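Local coordinates for oligopeptide ABC transporter, periplasmic oligopeptide-binding protein, putative (Thermotoga maritima MSB8, PDB 5IPW) that probably binds oligopeptides outside the cytoplasmic membrane and delivers them to an ABC transporter for uptake, at residues D452-T455 against Y460-Q463. Numbering follows the deposited sequence.
Sequences DVWT and YWKQ
W454 and W461 meet through outer carbons of their six-membered rings, seven residues or two turns apart on helix 448-462, the connecting helix of a beta-alpha-beta unit between strands 440-445 and 467-472. The i to i+7 spacing puts both side chains on the same side of the helix, the one that lies on the sheet. CZ3 of W454 comes to 3.7 Å from CH2 of W461, and to 4.0 Å from CZ2 of W461. The six-membered rings are inclined at 57°, with centroids 5.8 Å apart, so the two rings cross at a slant and touch through a few carbons, a purely apolar contact.

Both indoles leave the helix with CG anti to the carbonyl carbon, yet they are rotated differently about the next bond: chi2 is 91° in W454 and -7° in W461, a difference that helps to set the planes at an angle. Tryptophan suits both places because its large flat side chain can reach along the helix toward a partner two turns away and still lie against the strands. Both rings touch I443; W454 also packs on I470, and W461 on F441 and V468. The preceding residue, V453, sets CG1 3.7 Å above the plane of the W454 ring, its short beta-branched side chain covering part of one face near the rim.

The polar corners are satisfied away from this apolar contact, as burial demands. NE1 of W454 is hydrogen-bonded to OG of S339, while NE1 of W461 hydrogen-bonds to the backbone O of L365.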
ATOM      1  N   ASP A 452      11.773  17.953  17.071  1.00 69.83           N
ATOM      2  CA  ASP A 452      10.710  18.886  17.473  1.00 70.96           C
ATOM      3  C   ASP A 452       9.585  18.191  18.226  1.00 68.82           C
ATOM      4  O   ASP A 452       9.110  18.691  19.246  1.00 71.65           O
ATOM      5  CB  ASP A 452      10.116  19.594  16.252  1.00 71.34           C
ATOM      6  CG  ASP A 452      11.150  20.354  15.458  1.00 74.07           C
ATOM      7  OD1 ASP A 452      12.240  20.612  16.009  1.00 77.30           O
ATOM      8  OD2 ASP A 452      10.878  20.689  14.285  1.00 77.09           O
ATOM      9  N   VAL A 453       9.169  17.039  17.717  1.00 65.65           N
ATOM     10  CA  VAL A 453       8.074  16.278  18.318  1.00 65.41           C
ATOM     11  C   VAL A 453       8.395  15.941  19.767  1.00 65.80           C
ATOM     12  O   VAL A 453       7.633  16.271  20.680  1.00 65.04           O
ATOM     13  CB  VAL A 453       7.805  14.958  17.561  1.00 64.93           C
ATOM     14  CG1 VAL A 453       6.653  14.189  18.200  1.00 64.51           C
ATOM     15  CG2 VAL A 453       7.510  15.225  16.090  1.00 66.25           C
ATOM     16  N   TRP A 454       9.536  15.289  19.965  1.00 65.10           N
ATOM     17  CA  TRP A 454       9.882  14.730  21.268  1.00 63.61           C
ATOM     18  C   TRP A 454      10.537  15.746  22.197  1.00 62.83           C
ATOM     19  O   TRP A 454      10.499  15.576  23.418  1.00 62.14           O
ATOM     20  CB  TRP A 454      10.724  13.470  21.077  1.00 61.24           C
ATOM     21  CG  TRP A 454       9.909  12.415  20.413  1.00 58.57           C
ATOM     22  CD1 TRP A 454       9.798  12.184  19.070  1.00 56.60           C
ATOM     23  CD2 TRP A 454       9.029  11.485  21.052  1.00 56.06           C
ATOM     24  NE1 TRP A 454       8.925  11.153  18.840  1.00 56.28           N
ATOM     25  CE2 TRP A 454       8.439  10.705  20.040  1.00 54.78           C
ATOM     26  CE3 TRP A 454       8.692  11.226  22.386  1.00 56.12           C
ATOM     27  CZ2 TRP A 454       7.532   9.683  20.318  1.00 54.93           C
ATOM     28  CZ3 TRP A 454       7.791  10.206  22.663  1.00 54.18           C
ATOM     29  CH2 TRP A 454       7.219   9.453  21.635  1.00 55.51           C
ATOM     30  N   THR A 455      11.096  16.811  21.624  1.00 62.10           N
ATOM     31  CA  THR A 455      11.485  17.991  22.400  1.00 65.27           C
ATOM     32  C   THR A 455      10.302  18.534  23.207  1.00 69.08           C
ATOM     33  O   THR A 455      10.471  18.993  24.334  1.00 75.54           O
ATOM     34  CB  THR A 455      12.027  19.109  21.494  1.00 64.93           C
ATOM     35  OG1 THR A 455      13.190  18.644  20.803  1.00 66.22           O
ATOM     36  CG2 THR A 455      12.397  20.352  22.307  1.00 65.75           C
ATOM     37  N   TYR A 460       6.387  17.315  28.703  1.00 86.23           N
ATOM     38  CA  TYR A 460       5.225  16.572  29.205  1.00 91.23           C
ATOM     39  C   TYR A 460       5.652  15.483  30.179  1.00 87.36           C
ATOM     40  O   TYR A 460       4.939  15.188  31.140  1.00 84.80           O
ATOM     41  CB  TYR A 460       4.391  15.961  28.065  1.00 95.67           C
ATOM     42  CG  TYR A 460       4.009  16.914  26.945  1.00101.88           C
ATOM     43  CD1 TYR A 460       3.997  18.302  27.139  1.00105.54           C
ATOM     44  CD2 TYR A 460       3.645  16.430  25.694  1.00102.96           C
ATOM     45  CE1 TYR A 460       3.654  19.169  26.118  1.00104.86           C
ATOM     46  CE2 TYR A 460       3.292  17.292  24.669  1.00104.66           C
ATOM     47  CZ  TYR A 460       3.301  18.658  24.888  1.00106.67           C
ATOM     48  OH  TYR A 460       2.961  19.525  23.883  1.00106.19           O
ATOM     49  N   TRP A 461       6.822  14.902  29.926  1.00 89.01           N
ATOM     50  CA  TRP A 461       7.358  13.832  30.766  1.00 89.53           C
ATOM     51  C   TRP A 461       8.072  14.349  32.026  1.00 87.95           C
ATOM     52  O   TRP A 461       8.154  13.639  33.031  1.00 84.52           O
ATOM     53  CB  TRP A 461       8.273  12.913  29.941  1.00 89.37           C
ATOM     54  CG  TRP A 461       7.526  11.947  29.038  1.00 88.48           C
ATOM     55  CD1 TRP A 461       6.173  11.739  28.987  1.00 88.04           C
ATOM     56  CD2 TRP A 461       8.100  11.028  28.100  1.00 87.81           C
ATOM     57  NE1 TRP A 461       5.874  10.767  28.067  1.00 86.02           N
ATOM     58  CE2 TRP A 461       7.038  10.315  27.506  1.00 86.07           C
ATOM     59  CE3 TRP A 461       9.410  10.744  27.699  1.00 86.01           C
ATOM     60  CZ2 TRP A 461       7.245   9.335  26.537  1.00 84.13           C
ATOM     61  CZ3 TRP A 461       9.613   9.770  26.731  1.00 84.28           C
ATOM     62  CH2 TRP A 461       8.536   9.079  26.161  1.00 83.02           C
ATOM     63  N   LYS A 462       8.572  15.582  31.975  1.00 87.02           N
ATOM     64  CA  LYS A 462       9.071  16.268  33.172  1.00 86.99           C
ATOM     65  C   LYS A 462       7.975  16.400  34.234  1.00 85.19           C
ATOM     66  O   LYS A 462       8.237  16.249  35.426  1.00 88.04           O
ATOM     67  CB  LYS A 462       9.601  17.654  32.800  1.00 88.63           C
ATOM     68  CG  LYS A 462      10.298  18.403  33.930  1.00 89.81           C
ATOM     69  CD  LYS A 462      10.646  19.833  33.533  1.00 90.86           C
ATOM     70  CE  LYS A 462      11.361  19.904  32.191  1.00 92.92           C
ATOM     71  NZ  LYS A 462      11.959  21.244  31.945  1.00 95.17           N
ATOM     72  N   GLN A 463       6.749  16.665  33.793  1.00 83.01           N
ATOM     73  CA  GLN A 463       5.597  16.758  34.694  1.00 81.44           C
ATOM     74  C   GLN A 463       5.278  15.450  35.425  1.00 76.70           C
ATOM     75  O   GLN A 463       4.541  15.464  36.408  1.00 76.46           O
ATOM     76  CB  GLN A 463       4.353  17.253  33.936  1.00 83.41           C
ATOM     77  CG  GLN A 463       4.069  18.744  34.077  1.00 85.63           C
ATOM     78  CD  GLN A 463       5.274  19.624  33.785  1.00 86.02           C
ATOM     79  OE1 GLN A 463       5.721  19.726  32.644  1.00 85.88           O
ATOM     80  NE2 GLN A 463       5.795  20.279  34.817  1.00 85.81           N
TER